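Local structure of ectonucleotide pyrophosphatase/phosphodiesterase family member 5 (Mus musculus, 5VEO) at residues E105-I109 against W110-Q114; K206-R210 against A211-N215; R234-L238 against D239-D243. The protein probably hydrolyses phosphodiester or pyrophosphate bonds of nucleotide substrates with bound zinc ions, and is captured here as an inactive variant with bound AMP. The protein carries 1 engineered substitution. All coordinates share one frame; numbering follows the deposited sequence.

Overall arrangement
Each of the three contacts is a local one at a change of secondary structure, and together they show how chemistry follows position. Contact 1, where a loop enters helix 109-115, is mostly buried and apolar, with a proline laid on a tryptophan. Contact 2 lies at the other kind of helix boundary, the end of helix 190-210, and is only partly buried: a backbone cap is joined by a lysine lying over an indole. Contact 3 closes strand 235-237 with a 3-10 turn, and brings two acidic side chains together on its outer, polar side. No structural element is shared. Contacts 1 and 2 have centres about 27 Å apart, whereas contact 3 lies across the chain's centre from both.

Contact 1 of 3, residues E105-I109 against W110-Q114; sequences EATPI and WITNQ
Thr107 turns its methyl toward the first turn of the following helix, where Thr107 CG2 lies 3.8 Å from Ile111 CB, the two side chains crossing at about a right angle. The rotamer sets this up, since it places the methyl anti to the backbone N. The carbonyl of Thr107 reaches the helix through a water, which donates to Thr107 O at 2.8 Å and also hydrogen-bonds Thr112 OG1.

Pro108 follows at the N-cap position of helix 109-115, where the missing amide hydrogen of a proline costs the helix no bond, and the carbonyl serves the incoming turn. Ile111 N donates to Pro108 O at 3.0 Å. The pyrrolidine ring lies over one face of the Trp110 indole in a CH-pi contact: Pro108 CB is 3.6 Å from the centroid of the six-membered ring, only 8° off its normal, while Pro108 CG rests 3.5 Å from Trp110 CE2, at the ring fusion. Trp110 can fold back this way because its CG sits between the backbone N and carbonyl carbon (chi1 52°). Pro108 CD also touches Ile111 CD1, the tip of that side chain, at 4.0 Å, and Tyr63 and Val66 of helix 58-67 pack against this proline as well.

Ile109 begins the helix proper. Its carbonyl takes the regular helical bond from Asn113 N, with Ile109 O to Asn113 N 2.8 Å, nearly straight with an N-H...O angle of 168°. The Ile109 side chain is directed away from the turn, into the buried layer formed by Leu168 and Phe170 of strand 168-173 and by Tyr360, Leu363 and Cys364 of helix 359-366.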
loop_
_atom_site.group_PDB
_atom_site.type_symbol
_atom_site.label_atom_id
_atom_site.label_comp_id
_atom_site.label_asym_id
_atom_site.label_seq_id
_atom_site.Cartn_x
_atom_site.Cartn_y
_atom_site.Cartn_z
ATOM N N GLU A 105 -3.916 -11.130 12.673
ATOM C CA GLU A 105 -4.430 -12.207 11.833
ATOM C C GLU A 105 -3.388 -12.705 10.844
ATOM O O GLU A 105 -3.617 -13.725 10.183
ATOM C CB GLU A 105 -5.710 -11.752 11.119
ATOM C CG GLU A 105 -6.740 -11.327 12.145
ATOM C CD GLU A 105 -8.047 -10.826 11.596
ATOM O OE1 GLU A 105 -8.932 -10.535 12.431
ATOM O OE2 GLU A 105 -8.216 -10.734 10.370
ATOM N N ALA A 106 -2.247 -12.026 10.745
ATOM C CA ALA A 106 -1.146 -12.446 9.895
ATOM C C ALA A 106 0.155 -12.174 10.632
ATOM O O ALA A 106 0.162 -11.625 11.741
ATOM C CB ALA A 106 -1.163 -11.722 8.545
ATOM N N THR A 107 1.257 -12.561 10.000
ATOM C CA THR A 107 2.601 -12.352 10.535
ATOM C C THR A 107 3.464 -11.709 9.458
ATOM O O THR A 107 3.742 -12.361 8.430
ATOM C CB THR A 107 3.208 -13.674 10.993
ATOM O OG1 THR A 107 2.423 -14.201 12.067
ATOM C CG2 THR A 107 4.649 -13.476 11.457
ATOM N N PRO A 108 3.921 -10.468 9.640
ATOM C CA PRO A 108 4.749 -9.832 8.607
ATOM C C PRO A 108 6.128 -10.464 8.524
ATOM O O PRO A 108 6.650 -11.042 9.486
ATOM C CB PRO A 108 4.831 -8.372 9.063
ATOM C CG PRO A 108 4.687 -8.460 10.565
ATOM C CD PRO A 108 3.701 -9.570 10.789
ATOM N N ILE A 109 6.735 -10.304 7.346
ATOM C CA ILE A 109 7.957 -11.023 7.020
ATOM C C ILE A 109 9.117 -10.679 7.962
ATOM O O ILE A 109 10.017 -11.498 8.153
ATOM C CB ILE A 109 8.321 -10.773 5.547
ATOM C CG1 ILE A 109 9.399 -11.773 5.129
ATOM C CG2 ILE A 109 8.756 -9.329 5.315
ATOM C CD1 ILE A 109 9.748 -11.709 3.665
ATOM N N TRP A 110 9.148 -9.489 8.554
ATOM C CA TRP A 110 10.281 -9.211 9.441
ATOM C C TRP A 110 10.301 -10.144 10.653
ATOM O O TRP A 110 11.385 -10.505 11.143
ATOM C CB TRP A 110 10.297 -7.742 9.871
ATOM C CG TRP A 110 9.069 -7.147 10.448
ATOM C CD1 TRP A 110 8.661 -7.204 11.753
ATOM C CD2 TRP A 110 8.116 -6.317 9.770
ATOM N NE1 TRP A 110 7.507 -6.480 11.926
ATOM C CE2 TRP A 110 7.139 -5.938 10.721
ATOM C CE3 TRP A 110 7.979 -5.877 8.457
ATOM C CZ2 TRP A 110 6.067 -5.119 10.397
ATOM C CZ3 TRP A 110 6.897 -5.078 8.136
ATOM C CH2 TRP A 110 5.962 -4.708 9.089
ATOM N N ILE A 111 9.132 -10.576 11.125
ATOM C CA ILE A 111 9.093 -11.520 12.241
ATOM C C ILE A 111 9.624 -12.876 11.801
ATOM O O ILE A 111 10.441 -13.490 12.493
ATOM C CB ILE A 111 7.668 -11.623 12.810
ATOM C CG1 ILE A 111 7.292 -10.273 13.409
ATOM C CG2 ILE A 111 7.550 -12.748 13.852
ATOM C CD1 ILE A 111 5.923 -10.236 14.035
ATOM N N THR A 112 9.186 -13.353 10.632
ATOM C CA THR A 112 9.680 -14.621 10.100
ATOM C C THR A 112 11.188 -14.575 9.887
ATOM O O THR A 112 11.909 -15.515 10.250
ATOM C CB THR A 112 8.944 -14.941 8.798
ATOM O OG1 THR A 112 7.541 -15.038 9.072
ATOM C CG2 THR A 112 9.425 -16.237 8.173
ATOM N N ASN A 113 11.680 -13.468 9.337
ATOM C CA ASN A 113 13.109 -13.264 9.141
ATOM C C ASN A 113 13.870 -13.358 10.458
ATOM O O ASN A 113 14.948 -13.960 10.523
ATOM C CB ASN A 113 13.315 -11.893 8.508
ATOM C CG ASN A 113 14.723 -11.657 8.043
ATOM O OD1 ASN A 113 15.319 -12.479 7.340
ATOM N ND2 ASN A 113 15.251 -10.497 8.389
ATOM N N GLN A 114 13.335 -12.736 11.504
ATOM C CA GLN A 114 14.014 -12.717 12.798
ATOM C C GLN A 114 13.917 -14.059 13.508
ATOM O O GLN A 114 14.866 -14.460 14.206
ATOM C CB GLN A 114 13.440 -11.563 13.617
ATOM C CG GLN A 114 13.952 -10.234 13.036
ATOM C CD GLN A 114 13.082 -9.016 13.302
ATOM O OE1 GLN A 114 13.129 -8.033 12.536
ATOM N NE2 GLN A 114 12.336 -9.035 14.408
HETATM O O HOH W 1 5.927 -13.790 7.337
#

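Contact 2 of 3, residues K206-R210 against A211-N215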
loop_
_atom_site.group_PDB
_atom_site.type_symbol
_atom_site.label_atom_id
_atom_site.label_comp_id
_atom_site.label_asym_id
_atom_site.label_seq_id
_atom_site.Cartn_x
_atom_site.Cartn_y
_atom_site.Cartn_z
ATOM N N LYS A 206 23.209 6.718 -4.652
ATOM C CA LYS A 206 24.529 7.255 -4.322
ATOM C C LYS A 206 24.991 6.771 -2.952
ATOM O O LYS A 206 26.156 6.389 -2.774
ATOM C CB LYS A 206 24.474 8.784 -4.370
ATOM C CG LYS A 206 25.782 9.514 -4.133
ATOM C CD LYS A 206 25.576 11.056 -4.169
ATOM C CE LYS A 206 25.009 11.615 -2.845
ATOM N NZ LYS A 206 24.909 13.121 -2.737
ATOM N N MET A 207 24.087 6.760 -1.970
ATOM C CA MET A 207 24.477 6.333 -0.630
ATOM C C MET A 207 24.723 4.831 -0.551
ATOM O O MET A 207 25.607 4.392 0.198
ATOM C CB MET A 207 23.413 6.755 0.380
ATOM C CG MET A 207 23.325 8.241 0.524
ATOM S SD MET A 207 24.869 8.865 1.214
ATOM C CE MET A 207 24.914 10.514 0.566
ATOM N N LEU A 208 23.964 4.031 -1.297
ATOM C CA LEU A 208 24.241 2.603 -1.368
ATOM C C LEU A 208 25.610 2.357 -1.979
ATOM O O LEU A 208 26.355 1.484 -1.524
ATOM C CB LEU A 208 23.169 1.885 -2.186
ATOM C CG LEU A 208 21.798 1.770 -1.506
ATOM C CD1 LEU A 208 20.730 1.359 -2.528
ATOM C CD2 LEU A 208 21.774 0.803 -0.331
ATOM N N LYS A 209 25.970 3.128 -3.005
ATOM C CA LYS A 209 27.282 2.947 -3.617
ATOM C C LYS A 209 28.388 3.364 -2.659
ATOM O O LYS A 209 29.404 2.665 -2.527
ATOM C CB LYS A 209 27.367 3.737 -4.917
ATOM C CG LYS A 209 26.555 3.106 -6.038
ATOM C CD LYS A 209 26.679 3.919 -7.308
ATOM C CE LYS A 209 25.985 3.254 -8.485
ATOM N NZ LYS A 209 26.024 4.152 -9.662
ATOM N N ARG A 210 28.223 4.504 -1.992
ATOM C CA ARG A 210 29.241 4.989 -1.058
ATOM C C ARG A 210 29.486 3.992 0.072
ATOM O O ARG A 210 30.621 3.858 0.552
ATOM C CB ARG A 210 28.815 6.366 -0.520
ATOM C CG ARG A 210 29.688 6.953 0.589
ATOM C CD ARG A 210 29.184 8.341 1.020
ATOM N NE ARG A 210 28.564 8.309 2.348
ATOM C CZ ARG A 210 28.192 9.386 3.040
ATOM N NH1 ARG A 210 28.370 10.606 2.543
ATOM N NH2 ARG A 210 27.647 9.246 4.242
ATOM N N ALA A 211 28.446 3.278 0.500
ATOM C CA ALA A 211 28.549 2.284 1.562
ATOM C C ALA A 211 28.936 0.891 1.060
ATOM O O ALA A 211 28.941 -0.056 1.851
ATOM C CB ALA A 211 27.225 2.190 2.333
ATOM N N LYS A 212 29.269 0.747 -0.222
ATOM C CA LYS A 212 29.667 -0.543 -0.791
ATOM C C LYS A 212 28.564 -1.581 -0.642
ATOM O O LYS A 212 28.815 -2.761 -0.423
ATOM C CB LYS A 212 30.978 -1.034 -0.154
ATOM C CG LYS A 212 32.067 -0.025 -0.310
ATOM C CD LYS A 212 33.412 -0.538 0.220
ATOM C CE LYS A 212 34.274 0.617 0.715
ATOM N NZ LYS A 212 35.730 0.257 0.870
ATOM N N LEU A 213 27.311 -1.132 -0.782
ATOM C CA LEU A 213 26.152 -2.003 -0.737
ATOM C C LEU A 213 25.455 -2.146 -2.082
ATOM O O LEU A 213 24.657 -3.073 -2.244
ATOM C CB LEU A 213 25.104 -1.468 0.251
ATOM C CG LEU A 213 25.507 -1.391 1.732
ATOM C CD1 LEU A 213 24.473 -0.579 2.480
ATOM C CD2 LEU A 213 25.564 -2.779 2.275
ATOM N N TRP A 214 25.747 -1.270 -3.041
ATOM C CA TRP A 214 24.979 -1.223 -4.284
ATOM C C TRP A 214 24.972 -2.569 -5.004
ATOM O O TRP A 214 23.944 -2.988 -5.540
ATOM C CB TRP A 214 25.546 -0.129 -5.186
ATOM C CG TRP A 214 24.935 -0.075 -6.543
ATOM C CD1 TRP A 214 25.552 -0.354 -7.731
ATOM C CD2 TRP A 214 23.583 0.288 -6.863
ATOM N NE1 TRP A 214 24.663 -0.186 -8.776
ATOM C CE2 TRP A 214 23.450 0.209 -8.266
ATOM C CE3 TRP A 214 22.473 0.666 -6.097
ATOM C CZ2 TRP A 214 22.243 0.493 -8.922
ATOM C CZ3 TRP A 214 21.274 0.949 -6.750
ATOM C CH2 TRP A 214 21.170 0.858 -8.147
ATOM N N ASN A 215 26.102 -3.257 -5.068
ATOM C CA ASN A 215 26.087 -4.523 -5.778
ATOM C C ASN A 215 25.939 -5.746 -4.876
ATOM O O ASN A 215 26.128 -6.866 -5.351
ATOM C CB ASN A 215 27.338 -4.614 -6.670
ATOM C CG ASN A 215 27.159 -3.799 -7.938
ATOM O OD1 ASN A 215 26.156 -3.974 -8.667
ATOM N ND2 ASN A 215 28.058 -2.851 -8.175
#
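Lys209 and Trp214 lie side by side and point the same way, the lysine chain running over one face of the indole. Lys209 CG touches Trp214 CB at 3.5 Å, and further out Lys209 CE stands 3.7 Å from the centroid of the five-membered ring, 12° off the normal, as a CH-pi contact. The extended chain beyond CG (chi1 -73°, the later torsions all near 180°) carries the methylenes across the ring and brings Lys209 NZ to 4.9 Å from the same centroid in a cation-pi relation, while that ammonium also hydrogen-bonds Tyr39 OH. The indole is further stacked with His341, and replacing Trp214 by an alanine would probably deprive the lysine methylenes and ammonium of their aromatic platform and leave the His341 ring without its stacking mate.

Backbone bonds make the turn that brings these side chains together. They form a Schellman motif at the end of helix 190-210, with Lys212, at positive phi, as its C-prime residue. Leu213 N returns to Leu208 O at 2.9 Å, and Lys212 N donates to Lys209 O at 3.0 Å. Just before them Ala211 N keeps the last regular helical bond, to Met207 O. Trp214 N makes a weak further bond to Leu208 O, so this one carbonyl gathers two donors.

Apolar packing fills the buried side. Leu208 meets the edge of the indole with CD1, 4.0 Å from Trp214 CE3, crossing it at about a right angle, while the other methyl, Leu208 CD2, lies 4.1 Å from Leu213 CB. Leu219 of strand 218-222 touches both Leu208 and Trp214, and Ile157 of helix 149-160 packs against Leu208 and Ala211, with Phe160 meeting Leu213.

Contact 3 of 3, residues R234-L238 against D239-D243; sequences RVIEL and DRYLD
Leu238 O accepts two backbone amides, Tyr241 N at 2.8 Å and Leu242 N at 2.9 Å; the first stands above the carbonyl plane, the second nearly along the C=O axis. These bonds belong to the tightly held half of the contact, the 3-10 turn that closes strand 235-237, which pairs in parallel with strand 311-313. One residue earlier, Glu237 O takes Arg240 N at 3.1 Å. The side chain of Leu238 is directed away from the turn, among Tyr247, Leu249, Ile312 and Leu272, and Leu242 packs against Tyr247 and, on helix 265-272, Val268 and Ala271. At the border of this packing Ile236 CG2 reaches Tyr241 CE2 at 4.1 Å.

The outer side is polar and looser. Glu237 is extended, with CG anti to the backbone N (chi1 -169°). This brings Glu237 OE2 within 2.6 Å of Asp239 OD1, the two carboxylate planes turned 40° apart. So short an approach suggests that one of the two acids probably carries a proton. Lys316 forms a salt bridge with the other oxygen, Glu237 OE1, and would be expected to offset some of the negative charge. Nearer the ring of Tyr241, a water accepts a hydrogen bond from Glu237 N at 2.9 Å and hydrogen-bonds Tyr241 OH at 3.0 Å.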
loop_
_atom_site.group_PDB
_atom_site.type_symbol
_atom_site.label_atom_id
_atom_site.label_comp_id
_atom_site.label_asym_id
_atom_site.label_seq_id
_atom_site.Cartn_x
_atom_site.Cartn_y
_atom_site.Cartn_z
ATOM N N ARG A 234 -17.975 15.423 -9.970
ATOM C CA ARG A 234 -18.140 13.971 -9.834
ATOM C C ARG A 234 -18.219 13.622 -8.346
ATOM O O ARG A 234 -17.320 12.979 -7.783
ATOM C CB ARG A 234 -17.004 13.230 -10.518
ATOM C CG ARG A 234 -16.991 13.402 -12.037
ATOM C CD ARG A 234 -16.013 12.447 -12.682
ATOM N NE ARG A 234 -14.623 12.652 -12.296
ATOM C CZ ARG A 234 -13.775 13.442 -12.942
ATOM N NH1 ARG A 234 -14.182 14.160 -13.983
ATOM N NH2 ARG A 234 -12.512 13.522 -12.538
ATOM N N VAL A 235 -19.311 14.041 -7.715
ATOM C CA VAL A 235 -19.536 13.825 -6.289
ATOM C C VAL A 235 -20.857 13.088 -6.080
ATOM O O VAL A 235 -21.886 13.451 -6.665
ATOM C CB VAL A 235 -19.533 15.157 -5.517
ATOM C CG1 VAL A 235 -20.008 14.959 -4.110
ATOM C CG2 VAL A 235 -18.136 15.761 -5.519
ATOM N N ILE A 236 -20.823 12.074 -5.221
ATOM C CA ILE A 236 -22.010 11.398 -4.714
ATOM C C ILE A 236 -22.175 11.841 -3.268
ATOM O O ILE A 236 -21.285 11.613 -2.443
ATOM C CB ILE A 236 -21.876 9.871 -4.802
ATOM C CG1 ILE A 236 -21.575 9.427 -6.236
ATOM C CG2 ILE A 236 -23.129 9.195 -4.272
ATOM C CD1 ILE A 236 -20.464 8.447 -6.322
ATOM N N GLU A 237 -23.296 12.480 -2.958
ATOM C CA GLU A 237 -23.516 13.047 -1.632
ATOM C C GLU A 237 -24.527 12.171 -0.894
ATOM O O GLU A 237 -25.703 12.120 -1.267
ATOM C CB GLU A 237 -23.989 14.492 -1.728
ATOM C CG GLU A 237 -23.975 15.195 -0.399
ATOM C CD GLU A 237 -24.489 16.628 -0.487
ATOM O OE1 GLU A 237 -24.308 17.268 -1.556
ATOM O OE2 GLU A 237 -25.071 17.110 0.513
ATOM N N LEU A 238 -24.061 11.478 0.147
ATOM C CA LEU A 238 -24.884 10.444 0.768
ATOM C C LEU A 238 -26.137 11.024 1.397
ATOM O O LEU A 238 -27.182 10.365 1.409
ATOM C CB LEU A 238 -24.088 9.686 1.830
ATOM C CG LEU A 238 -22.909 8.850 1.312
ATOM C CD1 LEU A 238 -22.148 8.149 2.426
ATOM C CD2 LEU A 238 -23.371 7.834 0.289
ATOM N N ASP A 239 -26.060 12.238 1.935
ATOM C CA ASP A 239 -27.232 12.748 2.629
ATOM C C ASP A 239 -28.325 13.199 1.669
ATOM O O ASP A 239 -29.406 13.601 2.128
ATOM C CB ASP A 239 -26.814 13.849 3.616
ATOM C CG ASP A 239 -26.308 15.106 2.953
ATOM O OD1 ASP A 239 -26.118 15.114 1.718
ATOM O OD2 ASP A 239 -26.085 16.094 3.697
ATOM N N ARG A 240 -28.106 13.084 0.359
ATOM C CA ARG A 240 -29.208 13.187 -0.588
ATOM C C ARG A 240 -30.090 11.946 -0.570
ATOM O O ARG A 240 -31.237 12.008 -1.026
ATOM C CB ARG A 240 -28.681 13.404 -2.004
ATOM C CG ARG A 240 -28.104 14.803 -2.278
ATOM C CD ARG A 240 -27.891 15.052 -3.784
ATOM N NE ARG A 240 -28.966 14.453 -4.582
ATOM C CZ ARG A 240 -29.041 14.449 -5.907
ATOM N NH1 ARG A 240 -28.100 15.019 -6.648
ATOM N NH2 ARG A 240 -30.077 13.860 -6.489
ATOM N N TYR A 241 -29.592 10.836 -0.035
ATOM C CA TYR A 241 -30.279 9.549 -0.053
ATOM C C TYR A 241 -30.548 8.974 1.323
ATOM O O TYR A 241 -31.557 8.283 1.496
ATOM C CB TYR A 241 -29.448 8.515 -0.826
ATOM C CG TYR A 241 -28.888 9.073 -2.106
ATOM C CD1 TYR A 241 -29.714 9.327 -3.187
ATOM C CD2 TYR A 241 -27.538 9.372 -2.225
ATOM C CE1 TYR A 241 -29.217 9.865 -4.355
ATOM C CE2 TYR A 241 -27.028 9.894 -3.392
ATOM C CZ TYR A 241 -27.871 10.141 -4.454
ATOM O OH TYR A 241 -27.353 10.661 -5.613
ATOM N N LEU A 242 -29.663 9.218 2.289
ATOM C CA LEU A 242 -29.655 8.525 3.566
ATOM C C LEU A 242 -29.786 9.521 4.700
ATOM O O LEU A 242 -29.226 10.624 4.644
ATOM C CB LEU A 242 -28.355 7.737 3.792
ATOM C CG LEU A 242 -27.916 6.644 2.831
ATOM C CD1 LEU A 242 -26.561 6.053 3.269
ATOM C CD2 LEU A 242 -28.968 5.566 2.764
ATOM N N ASP A 243 -30.514 9.103 5.733
ATOM C CA ASP A 243 -30.580 9.821 6.992
ATOM C C ASP A 243 -29.326 9.517 7.804
ATOM O O ASP A 243 -29.099 8.370 8.195
ATOM C CB ASP A 243 -31.849 9.385 7.723
ATOM C CG ASP A 243 -32.034 10.067 9.052
ATOM O OD1 ASP A 243 -31.062 10.644 9.586
ATOM O OD2 ASP A 243 -33.178 9.997 9.569
HETATM O O HOH W 2 -25.361 12.745 -4.986
#